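Local coordinates for Alpha/beta hydrolase fold protein (Nakamurella multipartita, PDB 4Y7D), which probably acts as a hydrolase of the alpha/beta hydrolase fold, its natural substrate not established, at residues F257-A262 / S268-L273; L243-T248 / G288-R293; Q16-A21 / V25-V30; R62-D67 / D94-A99; V148-G153 / R157-M162. One frame throughout, in Å; residues are numbered along the deposited sequence.

Contact 1 (F257-A262 / S268-L273); sequences FSRFAA and SELVHL
S268 meets A262 where helix 255-264 turns back to strand 269-273, the last two elements of a beta-alpha-beta crossover that starts from strand 242-247. Helix and strand run nearly antiparallel here, at 160°, with their axes 8.6 Å apart. S268 OG lies 2.9 Å from A262 O, but its hydrogen bond goes to the carbonyl of I265, in the turn between the two segments. OG also comes within 3.6 Å of A262 CB. Next to point at the helix is L270, whose CB touches A262 CB at 3.9 Å. With CG anti to the backbone N (chi1 -180°), its two methyls part to the adjacent residues S258 and R259: CD1 touches S258 at both CB and the backbone O, while CD2 meets R259 CG at 3.9 Å. H272 swings the end of its ring back toward the helix, where the guanidinium of R259 lies at 23° to the imidazole plane. CE1 of H272 stands at the guanidinium edge, 4.1 Å from R259 NH1.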
# COMPACT_ATOMS: atom_id res chain seq x y z
N PHE A 257 5.14 -14.18 -1.10
CA PHE A 257 3.78 -13.77 -0.77
C PHE A 257 2.95 -13.56 -2.05
O PHE A 257 1.74 -13.91 -2.09
CB PHE A 257 3.73 -12.50 0.05
CG PHE A 257 4.11 -12.68 1.51
CD1 PHE A 257 3.18 -13.10 2.42
CD2 PHE A 257 5.39 -12.42 1.96
CE1 PHE A 257 3.52 -13.29 3.75
CE2 PHE A 257 5.75 -12.62 3.30
CZ PHE A 257 4.79 -13.04 4.20
N SER A 258 3.60 -12.97 -3.03
CA SER A 258 2.89 -12.74 -4.30
C SER A 258 2.67 -14.01 -5.15
O SER A 258 1.63 -14.13 -5.83
CB SER A 258 3.63 -11.70 -5.11
OG SER A 258 3.59 -10.39 -4.52
N ARG A 259 3.64 -14.92 -5.17
CA ARG A 259 3.48 -16.19 -5.88
C ARG A 259 2.37 -16.99 -5.24
O ARG A 259 1.57 -17.58 -5.93
CB ARG A 259 4.79 -17.02 -5.90
CG ARG A 259 5.72 -16.63 -7.01
CD ARG A 259 6.85 -17.66 -7.23
NE ARG A 259 7.76 -17.55 -6.08
CZ ARG A 259 8.73 -16.62 -5.93
NH1 ARG A 259 9.03 -15.75 -6.91
NH2 ARG A 259 9.42 -16.60 -4.78
N PHE A 260 2.31 -16.99 -3.90
CA PHE A 260 1.25 -17.65 -3.18
C PHE A 260 -0.10 -17.05 -3.57
O PHE A 260 -1.04 -17.78 -3.82
CB PHE A 260 1.44 -17.52 -1.65
CG PHE A 260 0.29 -18.02 -0.83
CD1 PHE A 260 0.09 -19.37 -0.68
CD2 PHE A 260 -0.54 -17.15 -0.16
CE1 PHE A 260 -0.96 -19.82 0.08
CE2 PHE A 260 -1.59 -17.61 0.61
CZ PHE A 260 -1.77 -18.96 0.75
N ALA A 261 -0.20 -15.72 -3.55
CA ALA A 261 -1.45 -15.03 -3.82
C ALA A 261 -1.93 -15.36 -5.23
O ALA A 261 -3.10 -15.71 -5.39
CB ALA A 261 -1.30 -13.54 -3.61
N ALA A 262 -1.02 -15.31 -6.22
CA ALA A 262 -1.40 -15.62 -7.58
C ALA A 262 -1.87 -17.07 -7.74
O ALA A 262 -2.80 -17.35 -8.51
CB ALA A 262 -0.30 -15.28 -8.55
N SER A 268 -5.85 -15.02 -11.91
CA SER A 268 -4.96 -13.89 -11.63
C SER A 268 -3.75 -13.90 -12.52
O SER A 268 -3.37 -14.93 -13.10
CB SER A 268 -4.55 -13.86 -10.12
OG SER A 268 -3.68 -14.91 -9.85
N GLU A 269 -3.19 -12.72 -12.68
CA GLU A 269 -1.96 -12.50 -13.42
C GLU A 269 -0.87 -12.05 -12.44
O GLU A 269 -1.13 -11.18 -11.60
CB GLU A 269 -2.14 -11.37 -14.42
CG GLU A 269 -3.24 -11.57 -15.41
CD GLU A 269 -3.32 -10.39 -16.37
OE1 GLU A 269 -2.98 -9.22 -16.01
OE2 GLU A 269 -3.71 -10.65 -17.50
N LEU A 270 0.32 -12.63 -12.56
CA LEU A 270 1.47 -12.26 -11.75
C LEU A 270 2.50 -11.58 -12.64
O LEU A 270 2.89 -12.13 -13.68
CB LEU A 270 2.08 -13.52 -11.13
CG LEU A 270 3.30 -13.35 -10.23
CD1 LEU A 270 3.09 -12.39 -9.06
CD2 LEU A 270 3.65 -14.75 -9.76
N VAL A 271 2.94 -10.39 -12.24
CA VAL A 271 3.97 -9.65 -12.95
C VAL A 271 5.18 -9.45 -12.02
O VAL A 271 5.08 -8.85 -10.93
CB VAL A 271 3.41 -8.28 -13.42
CG1 VAL A 271 4.50 -7.38 -13.93
CG2 VAL A 271 2.33 -8.49 -14.46
N HIS A 272 6.33 -9.94 -12.47
CA HIS A 272 7.60 -9.76 -11.81
C HIS A 272 8.36 -8.57 -12.41
O HIS A 272 8.43 -8.40 -13.64
CB HIS A 272 8.47 -11.01 -11.99
CG HIS A 272 7.85 -12.25 -11.48
ND1 HIS A 272 7.80 -12.57 -10.13
CD2 HIS A 272 7.25 -13.28 -12.13
CE1 HIS A 272 7.20 -13.74 -9.99
NE2 HIS A 272 6.84 -14.17 -11.19
N LEU A 273 9.00 -7.78 -11.56
CA LEU A 273 9.85 -6.70 -11.98
C LEU A 273 11.25 -7.10 -11.49
O LEU A 273 11.51 -7.13 -10.28
CB LEU A 273 9.35 -5.39 -11.38
CG LEU A 273 8.09 -4.82 -12.05
CD1 LEU A 273 7.46 -3.76 -11.21
CD2 LEU A 273 8.38 -4.30 -13.47

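Contact 2 (L243-T248 / G288-R293); sequences LVVSGT and GPVRRR
V245 and V290 make the apolar touch between this strand and the helix, V245 CG2 meeting V290 CG1 at 3.9 Å. The two side chains slide past one another in opposite directions, so one branch of each does the touching. On V290 it is CG1, placed anti to the backbone N (chi1 -168°); on V245 it is CG2, the branch that sits beside the backbone N. Two residues back along the strand, L243 offers its CD2, which lies 4.1 Å from R293 CG and 4.2 Å from the carbonyl oxygen V290 O. The leucine thus packs against the aliphatic root of the arginine and the backbone of the helical turn before it.

In the alpha/beta hydrolase fold helices cover both faces of a central sheet. Here helix 288-299 lies on the face of strand 242-247 that carries L243 and V245, whereas V244 and S246 turn to the other face and touch helix 255-264. Strand and helix run close to antiparallel, their axes 10.6 Å apart, and no hydrogen bond joins them.

R293 leaves the helix with CG anti to its N, then bends at chi2 (63°). Its CG stays with the leucine while NE continues to a salt bridge with E269 on the neighbouring strand 269-273. V290 is likewise shared with that strand, resting on V271, and F281 of helix 280-283 touches both valines.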
# COMPACT_ATOMS: atom_id res chain seq x y z
N LEU A 243 -4.49 -8.52 -10.53
CA LEU A 243 -3.12 -8.35 -10.96
C LEU A 243 -2.30 -8.31 -9.69
O LEU A 243 -2.55 -7.48 -8.84
CB LEU A 243 -2.97 -7.06 -11.77
CG LEU A 243 -1.58 -6.53 -12.04
CD1 LEU A 243 -0.78 -7.52 -12.86
CD2 LEU A 243 -1.69 -5.17 -12.76
N VAL A 244 -1.31 -9.20 -9.61
CA VAL A 244 -0.38 -9.30 -8.48
C VAL A 244 1.01 -8.87 -9.00
O VAL A 244 1.44 -9.37 -10.04
CB VAL A 244 -0.31 -10.73 -7.99
CG1 VAL A 244 0.54 -10.81 -6.74
CG2 VAL A 244 -1.72 -11.27 -7.70
N VAL A 245 1.65 -7.93 -8.32
CA VAL A 245 2.92 -7.33 -8.78
C VAL A 245 3.99 -7.52 -7.71
O VAL A 245 3.78 -7.09 -6.56
CB VAL A 245 2.77 -5.84 -9.09
CG1 VAL A 245 4.08 -5.26 -9.63
CG2 VAL A 245 1.62 -5.58 -10.04
N SER A 246 5.13 -8.10 -8.13
CA SER A 246 6.25 -8.34 -7.24
C SER A 246 7.59 -7.93 -7.85
O SER A 246 7.93 -8.28 -8.95
CB SER A 246 6.31 -9.82 -6.83
OG SER A 246 7.46 -10.10 -6.04
N GLY A 247 8.36 -7.18 -7.09
CA GLY A 247 9.75 -6.90 -7.44
C GLY A 247 10.62 -8.02 -6.93
O GLY A 247 10.52 -8.43 -5.75
N THR A 248 11.51 -8.55 -7.79
CA THR A 248 12.22 -9.77 -7.43
C THR A 248 13.25 -9.58 -6.31
O THR A 248 13.66 -10.57 -5.69
CB THR A 248 12.93 -10.42 -8.63
OG1 THR A 248 14.07 -9.64 -9.04
CG2 THR A 248 11.97 -10.68 -9.74
N GLY A 288 6.23 1.41 -15.86
CA GLY A 288 5.19 2.22 -16.52
C GLY A 288 4.10 1.38 -17.15
O GLY A 288 2.93 1.60 -16.87
N PRO A 289 4.48 0.35 -17.91
CA PRO A 289 3.46 -0.53 -18.49
C PRO A 289 2.62 -1.28 -17.50
O PRO A 289 1.46 -1.58 -17.79
CB PRO A 289 4.28 -1.51 -19.30
CG PRO A 289 5.48 -0.71 -19.71
CD PRO A 289 5.80 0.07 -18.46
N VAL A 290 3.19 -1.57 -16.33
CA VAL A 290 2.47 -2.28 -15.28
C VAL A 290 1.42 -1.36 -14.64
O VAL A 290 0.29 -1.80 -14.36
CB VAL A 290 3.42 -2.86 -14.23
CG1 VAL A 290 2.69 -3.82 -13.33
CG2 VAL A 290 4.58 -3.62 -14.89
N ARG A 291 1.79 -0.09 -14.36
CA ARG A 291 0.81 0.88 -13.88
C ARG A 291 -0.32 1.12 -14.91
O ARG A 291 -1.52 1.18 -14.54
CB ARG A 291 1.53 2.18 -13.50
CG ARG A 291 2.27 2.08 -12.16
CD ARG A 291 2.69 3.43 -11.65
NE ARG A 291 3.37 4.21 -12.68
CZ ARG A 291 4.64 4.06 -13.03
NH1 ARG A 291 5.15 4.82 -14.00
NH2 ARG A 291 5.41 3.16 -12.43
N ARG A 292 0.03 1.22 -16.17
CA ARG A 292 -1.00 1.37 -17.24
C ARG A 292 -1.95 0.18 -17.23
O ARG A 292 -3.16 0.35 -17.28
CB ARG A 292 -0.38 1.57 -18.63
CG ARG A 292 0.15 2.98 -18.87
CD ARG A 292 0.50 3.26 -20.34
NE ARG A 292 1.79 2.64 -20.76
CZ ARG A 292 3.00 3.07 -20.38
NH1 ARG A 292 3.15 4.13 -19.58
NH2 ARG A 292 4.08 2.42 -20.79
N ARG A 293 -1.41 -1.02 -17.13
CA ARG A 293 -2.22 -2.24 -17.07
C ARG A 293 -3.11 -2.26 -15.83
O ARG A 293 -4.27 -2.65 -15.90
CB ARG A 293 -1.32 -3.52 -17.20
CG ARG A 293 -1.99 -4.84 -16.87
CD ARG A 293 -3.14 -5.17 -17.79
NE ARG A 293 -3.82 -6.44 -17.48
CZ ARG A 293 -5.06 -6.75 -17.88
NH1 ARG A 293 -5.78 -5.91 -18.61
NH2 ARG A 293 -5.57 -7.93 -17.55

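Contact 3 (Q16-A21 / V25-V30)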
# COMPACT_ATOMS: atom_id res chain seq x y z
N GLN A 16 -11.58 13.91 4.94
CA GLN A 16 -12.99 13.89 5.32
C GLN A 16 -13.23 12.74 6.26
O GLN A 16 -12.67 11.68 6.02
CB GLN A 16 -13.86 13.66 4.09
CG GLN A 16 -13.63 14.69 3.02
CD GLN A 16 -14.72 14.73 1.96
OE1 GLN A 16 -15.92 14.70 2.29
NE2 GLN A 16 -14.32 14.85 0.68
N THR A 17 -14.06 12.94 7.28
CA THR A 17 -14.46 11.84 8.13
C THR A 17 -15.79 11.32 7.60
O THR A 17 -16.74 12.11 7.40
CB THR A 17 -14.61 12.30 9.57
OG1 THR A 17 -13.35 12.83 10.00
CG2 THR A 17 -15.09 11.16 10.45
N VAL A 18 -15.87 10.03 7.35
CA VAL A 18 -17.11 9.43 6.91
C VAL A 18 -17.64 8.56 8.02
O VAL A 18 -16.98 7.60 8.41
CB VAL A 18 -16.92 8.60 5.63
CG1 VAL A 18 -18.24 7.96 5.20
CG2 VAL A 18 -16.39 9.48 4.52
N SER A 19 -18.87 8.86 8.46
CA SER A 19 -19.49 8.04 9.51
C SER A 19 -20.20 6.86 8.88
O SER A 19 -21.26 7.01 8.26
CB SER A 19 -20.51 8.76 10.35
OG SER A 19 -19.92 9.82 11.03
N THR A 20 -19.66 5.69 9.13
CA THR A 20 -20.21 4.44 8.57
C THR A 20 -20.89 3.64 9.69
O THR A 20 -20.72 3.89 10.87
CB THR A 20 -19.14 3.53 7.91
OG1 THR A 20 -18.50 2.70 8.90
CG2 THR A 20 -18.08 4.34 7.16
N ALA A 21 -21.60 2.60 9.27
CA ALA A 21 -22.29 1.74 10.22
C ALA A 21 -21.28 0.99 11.08
O ALA A 21 -21.65 0.54 12.16
CB ALA A 21 -23.20 0.75 9.49
N VAL A 25 -14.44 6.63 9.64
CA VAL A 25 -13.21 6.36 8.87
C VAL A 25 -12.84 7.62 8.13
O VAL A 25 -13.72 8.27 7.51
CB VAL A 25 -13.30 5.11 7.92
CG1 VAL A 25 -14.31 5.33 6.81
CG2 VAL A 25 -11.96 4.75 7.30
N ASP A 26 -11.56 8.01 8.19
CA ASP A 26 -11.12 9.16 7.43
C ASP A 26 -10.65 8.74 6.05
O ASP A 26 -10.03 7.67 5.86
CB ASP A 26 -9.99 9.88 8.18
CG ASP A 26 -10.48 10.75 9.31
OD1 ASP A 26 -11.70 10.76 9.66
OD2 ASP A 26 -9.62 11.49 9.84
N CYS A 27 -10.85 9.63 5.10
CA CYS A 27 -10.39 9.38 3.76
C CYS A 27 -10.17 10.66 2.99
O CYS A 27 -10.61 11.73 3.41
CB CYS A 27 -11.31 8.41 3.02
SG CYS A 27 -12.93 9.05 2.74
N VAL A 28 -9.50 10.57 1.84
CA VAL A 28 -9.37 11.66 0.91
C VAL A 28 -9.96 11.13 -0.37
O VAL A 28 -9.64 10.04 -0.82
CB VAL A 28 -7.90 12.09 0.72
CG1 VAL A 28 -7.76 13.22 -0.28
CG2 VAL A 28 -7.28 12.49 2.06
N ILE A 29 -10.76 11.99 -0.97
CA ILE A 29 -11.54 11.70 -2.15
C ILE A 29 -10.91 12.58 -3.24
O ILE A 29 -10.93 13.80 -3.13
CB ILE A 29 -13.01 12.17 -1.93
CG1 ILE A 29 -13.71 11.40 -0.79
CG2 ILE A 29 -13.81 12.08 -3.20
CD1 ILE A 29 -13.95 9.94 -1.03
N VAL A 30 -10.34 11.96 -4.28
CA VAL A 30 -9.66 12.72 -5.30
C VAL A 30 -9.84 12.11 -6.69
O VAL A 30 -9.93 10.91 -6.84
CB VAL A 30 -8.17 12.83 -4.96
CG1 VAL A 30 -7.45 11.49 -4.98
CG2 VAL A 30 -7.49 13.78 -5.92
O HOH W 1 -11.49 14.61 0.17
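The shortest polar bond runs from T17 OG1 to D26 OD1, 2.7 Å, with the hydroxyl as donor. T17 holds OG1 anti to its carbonyl carbon (chi1 -59°), and it meets the aspartate oxygen from above the carboxylate plane, 35° out of it. T17 CB and CG2 also pack close to OD1. Beneath this bond T17 and D26 form a non-hydrogen-bonded antiparallel pair, and D26 CA approaches Q16 O at 3.3 Å in a CA-H...O contact.

The hydrogen-bonded pairs flank it. Q16 N gives to C27 O at 2.8 Å, nearly straight at the hydrogen (173°), and C27 N returns a bond to Q16 O. One pair further on, V18 N and V25 O are 2.8 Å apart, and V25 N reaches V18 O at 3.0 Å.

Q16, V18, V25 and C27 put their side chains on the opposite face from T17 and D26. There V18 CG2 touches C27 SG at 3.9 Å, and T20 CG2 packs on V25 CG1. V18 and T20 also lie against helix 82-95. In one of the two conformers of Q16, its amide NE2 passes over I29 CG1 and donates to a water that also accepts from I29 N, a bridge where direct pairing has ended.

T20 OG1 bonds to R22 N and G23 O around the turn, closing a beta hairpin whose first strand, 16-20, is an outermost strand of the hydrolase sheet.

Contact 4 (R62-D67 / D94-A99)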
# COMPACT_ATOMS: atom_id res chain seq x y z
N ARG A 62 -11.00 7.75 -10.12
CA ARG A 62 -11.13 8.48 -8.89
C ARG A 62 -10.64 7.58 -7.79
O ARG A 62 -10.82 6.36 -7.87
CB ARG A 62 -12.53 9.06 -8.63
CG ARG A 62 -13.57 8.19 -7.99
CD ARG A 62 -14.91 8.98 -7.89
NE ARG A 62 -16.10 8.23 -7.42
CZ ARG A 62 -16.50 8.12 -6.13
NH1 ARG A 62 -15.81 8.68 -5.14
NH2 ARG A 62 -17.62 7.47 -5.83
N ALA A 63 -9.98 8.15 -6.79
CA ALA A 63 -9.46 7.34 -5.67
C ALA A 63 -10.16 7.68 -4.36
O ALA A 63 -10.48 8.85 -4.09
CB ALA A 63 -7.99 7.56 -5.56
N ILE A 64 -10.39 6.65 -3.55
CA ILE A 64 -10.91 6.75 -2.23
C ILE A 64 -9.75 6.26 -1.35
O ILE A 64 -9.49 5.08 -1.29
CB ILE A 64 -12.19 5.89 -2.06
CG1 ILE A 64 -13.29 6.37 -3.02
CG2 ILE A 64 -12.69 5.90 -0.61
CD1 ILE A 64 -14.33 5.32 -3.33
N VAL A 65 -9.04 7.19 -0.72
CA VAL A 65 -7.77 6.84 -0.04
C VAL A 65 -8.04 6.87 1.45
O VAL A 65 -8.31 7.96 2.00
CB VAL A 65 -6.71 7.92 -0.34
CG1 VAL A 65 -5.42 7.64 0.42
CG2 VAL A 65 -6.53 8.14 -1.85
N VAL A 66 -8.08 5.70 2.09
CA VAL A 66 -8.41 5.64 3.50
C VAL A 66 -7.20 5.83 4.39
O VAL A 66 -6.08 5.55 3.96
CB VAL A 66 -9.01 4.27 3.91
CG1 VAL A 66 -10.45 4.20 3.44
CG2 VAL A 66 -8.19 3.10 3.35
N ASP A 67 -7.47 6.26 5.62
CA ASP A 67 -6.59 6.02 6.77
C ASP A 67 -7.14 4.76 7.44
O ASP A 67 -8.28 4.75 7.89
CB ASP A 67 -6.61 7.19 7.74
CG ASP A 67 -5.79 8.36 7.29
OD1 ASP A 67 -4.58 8.15 7.05
OD2 ASP A 67 -6.31 9.52 7.18
N ASP A 94 -20.96 1.70 1.38
CA ASP A 94 -22.38 1.96 1.68
C ASP A 94 -22.61 3.46 1.99
O ASP A 94 -23.58 4.08 1.48
CB ASP A 94 -22.88 1.17 2.90
CG ASP A 94 -23.00 -0.33 2.67
OD1 ASP A 94 -22.89 -0.79 1.53
OD2 ASP A 94 -23.23 -1.04 3.68
N ALA A 95 -21.73 4.03 2.81
CA ALA A 95 -21.83 5.43 3.19
C ALA A 95 -21.59 6.43 2.04
O ALA A 95 -22.01 7.59 2.13
CB ALA A 95 -20.93 5.75 4.39
N LEU A 96 -20.92 5.98 0.98
CA LEU A 96 -20.76 6.74 -0.25
C LEU A 96 -21.80 6.40 -1.28
O LEU A 96 -21.73 6.96 -2.34
CB LEU A 96 -19.37 6.55 -0.84
CG LEU A 96 -18.21 6.88 0.12
CD1 LEU A 96 -16.88 6.50 -0.51
CD2 LEU A 96 -18.25 8.34 0.51
N GLY A 97 -22.76 5.52 -0.98
CA GLY A 97 -23.77 5.12 -1.95
C GLY A 97 -23.21 4.35 -3.12
O GLY A 97 -23.75 4.41 -4.24
N LEU A 98 -22.12 3.65 -2.89
CA LEU A 98 -21.31 3.01 -3.93
C LEU A 98 -21.50 1.50 -3.93
O LEU A 98 -21.29 0.84 -2.90
CB LEU A 98 -19.85 3.39 -3.70
CG LEU A 98 -18.84 2.96 -4.72
CD1 LEU A 98 -19.13 3.57 -6.04
CD2 LEU A 98 -17.47 3.37 -4.21
N ALA A 99 -21.89 0.95 -5.10
CA ALA A 99 -22.12 -0.50 -5.24
C ALA A 99 -20.83 -1.34 -5.19
O ALA A 99 -20.74 -2.37 -4.49
CB ALA A 99 -22.85 -0.80 -6.55
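Apolar contacts carry this meeting, and I64 is at the middle of them. Its CD1 methyl reaches out from strand 62-66 and touches two leucines of the other segment tip to tip: L98 CD2 at 3.8 Å and L96 CD1 at 4.0 Å. The two leucines bracket G97 and arrive with different first torsions. L96 carries CG anti to its carbonyl carbon, whereas L98 has it anti to the backbone N (chi1 -174°), and between them their methyls converge on the one isoleucine tip.

The second kind of contact is an arginine against a methyl. R62 starts with CG between its backbone N and carbonyl carbon (chi1 85°) and then runs extended to NE, which carries the guanidinium out as far as L98. There NH2 lies 4.2 Å from L98 CD1, the methyl standing obliquely to the guanidinium plane, so the touch is loose and van der Waals in nature.

Polar bonds shape the leucine side. Helix 82-95 finishes in a Schellman motif at G97, whose positive phi (66°) turns the chain; G97 N bonds to D94 O at 3.0 Å. R123 ties this end further, with a salt bridge to D94 and hydrogen bonds to the carbonyls of L98 and A99.

In the fold, strand 62-66 runs between strand 23-31 and strand 35-39. I64 also touches I29 of the former and L92 on helix 82-95, while L98 rests on P35 of the latter, so the exit of that helix is packed along this face of the sheet.

Contact 5 (V148-G153 / R157-M162)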
# COMPACT_ATOMS: atom_id res chain seq x y z
N VAL A 148 15.48 4.22 16.19
CA VAL A 148 15.20 5.60 16.55
C VAL A 148 14.64 6.36 15.35
O VAL A 148 13.68 7.11 15.49
CB VAL A 148 16.47 6.31 17.04
CG1 VAL A 148 16.21 7.80 17.18
CG2 VAL A 148 16.87 5.76 18.40
N LEU A 149 15.22 6.13 14.19
CA LEU A 149 14.82 6.83 13.00
C LEU A 149 13.40 6.52 12.61
O LEU A 149 12.66 7.43 12.20
CB LEU A 149 15.75 6.48 11.84
CG LEU A 149 15.55 7.30 10.56
CD1 LEU A 149 15.79 8.79 10.76
CD2 LEU A 149 16.47 6.74 9.48
N MSE A 150 13.00 5.25 12.68
CA MSE A 150 11.64 4.85 12.30
C MSE A 150 10.62 4.82 13.44
O MSE A 150 9.42 4.68 13.21
CB MSE A 150 11.72 3.43 11.73
CG MSE A 150 12.69 3.23 10.58
SE MSE A 150 11.84 4.17 9.08
CE MSE A 150 13.49 4.99 8.81
N GLY A 151 11.07 4.87 14.69
CA GLY A 151 10.18 4.72 15.83
C GLY A 151 9.92 5.94 16.70
O GLY A 151 9.13 5.82 17.64
N THR A 152 10.58 7.07 16.43
CA THR A 152 10.48 8.25 17.31
C THR A 152 10.11 9.51 16.55
O THR A 152 10.28 9.62 15.32
CB THR A 152 11.80 8.54 18.08
OG1 THR A 152 12.85 8.83 17.16
CG2 THR A 152 12.20 7.38 18.93
N GLY A 153 9.59 10.48 17.29
CA GLY A 153 9.24 11.81 16.71
C GLY A 153 10.49 12.53 16.19
O GLY A 153 10.47 13.16 15.12
N ARG A 157 11.09 13.80 12.34
CA ARG A 157 11.55 15.13 11.96
C ARG A 157 12.81 15.06 11.08
O ARG A 157 12.95 15.81 10.10
CB ARG A 157 11.79 16.00 13.21
CG ARG A 157 10.50 16.32 13.97
CD ARG A 157 10.70 17.18 15.21
NE ARG A 157 10.61 16.41 16.46
CZ ARG A 157 11.55 16.33 17.41
NH1 ARG A 157 12.73 16.96 17.31
NH2 ARG A 157 11.31 15.60 18.50
N MSE A 158 13.71 14.14 11.39
CA MSE A 158 14.90 13.95 10.55
C MSE A 158 14.52 13.51 9.17
O MSE A 158 15.05 14.03 8.21
CB MSE A 158 15.86 12.94 11.18
CG MSE A 158 17.20 13.02 10.48
SE MSE A 158 18.48 11.90 11.50
CE MSE A 158 17.59 11.98 13.26
N LEU A 159 13.60 12.55 9.03
CA LEU A 159 13.16 12.10 7.70
C LEU A 159 12.55 13.25 6.90
O LEU A 159 12.78 13.37 5.71
CB LEU A 159 12.15 10.96 7.78
CG LEU A 159 12.72 9.64 8.30
CD1 LEU A 159 11.61 8.72 8.69
CD2 LEU A 159 13.63 8.98 7.28
N GLN A 160 11.74 14.08 7.57
CA GLN A 160 11.13 15.24 6.94
C GLN A 160 12.17 16.22 6.43
O GLN A 160 12.08 16.69 5.30
CB GLN A 160 10.18 15.94 7.91
CG GLN A 160 8.96 15.10 8.28
CD GLN A 160 8.18 15.66 9.46
OE1 GLN A 160 8.61 16.64 10.09
NE2 GLN A 160 7.04 15.04 9.78
N LEU A 161 13.16 16.51 7.28
CA LEU A 161 14.27 17.37 6.85
C LEU A 161 15.04 16.76 5.71
O LEU A 161 15.40 17.45 4.76
CB LEU A 161 15.25 17.66 8.01
CG LEU A 161 14.81 18.59 9.13
CD1 LEU A 161 16.04 19.04 9.91
CD2 LEU A 161 14.06 19.81 8.60
N MSE A 162 15.29 15.46 5.74
CA MSE A 162 16.04 14.83 4.65
C MSE A 162 15.27 14.94 3.35
O MSE A 162 15.84 15.22 2.29
CB MSE A 162 16.36 13.38 5.02
CG MSE A 162 17.43 13.29 6.09
SE MSE A 162 17.77 11.38 6.56
CE MSE A 162 18.65 10.92 4.87
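The guanidinium of R157 folds back toward G153, whose carbonyl oxygen stands obliquely to its plane. R157 NE comes to 3.5 Å from G153 O, and NH2 lies 3.9 Å from G153 C. Lower down the same side chain, R157 CG is 3.4 Å from that oxygen, so the arginine, in one of its two conformers, drapes along the carbonyl it already uses through its backbone: R157 N bonds to G153 O at 2.9 Å, with 160° at the hydrogen.

That bond belongs to the first turn of helix 153-165, which follows helix 144-151 after a sharp break at T152. T152 is the N-cap, its OG1 accepting from G155 N, and the loop is held from outside by N211, whose ND2 bonds to the carbonyls of L149 and T152. Along the chain these helices come between strands 124-130 and 242-247, where alpha/beta hydrolases commonly insert a cap, and probably belong to one here.

Inside the bend, apolar side chains meet. L149 has CG anti to its backbone N (chi1 -172°); the L149 and L159 side chains cross at a slant, with L149 CD1 4.0 Å from L159 CG. The same methyl touches the selenomethionine M158 at CB and, at 4.2 Å, at its selenium. L159 CD1 is met by another selenomethionine, M150, bent at chi2 and chi3; the M150 chain crosses L159 at about a right angle, its CE 4.2 Å from L159 CD1.

Contacts 1 to 4 all reach the mixed eight-stranded sheet. Contact 3 comes first along the chain, then contacts 4 and 5; contact 1 lies within the span of sequence that contact 2 closes. Two groups form near the ends of the sheet. Contacts 3 and 4, centres 8 Å apart, sit on the neighbouring strands 23-31 and 62-66; contacts 2 and 1, centres 10 Å apart, on the neighbours 242-247 and 269-273, with helices 288-299 and 255-264 on the two faces of the sheet. Centres of contacts 1 and 3 are 31 Å apart. Contact 5, about 28 to 33 Å from the others by centres, lies in the helices inserted between strands 124-130 and 242-247, consistent with a cap.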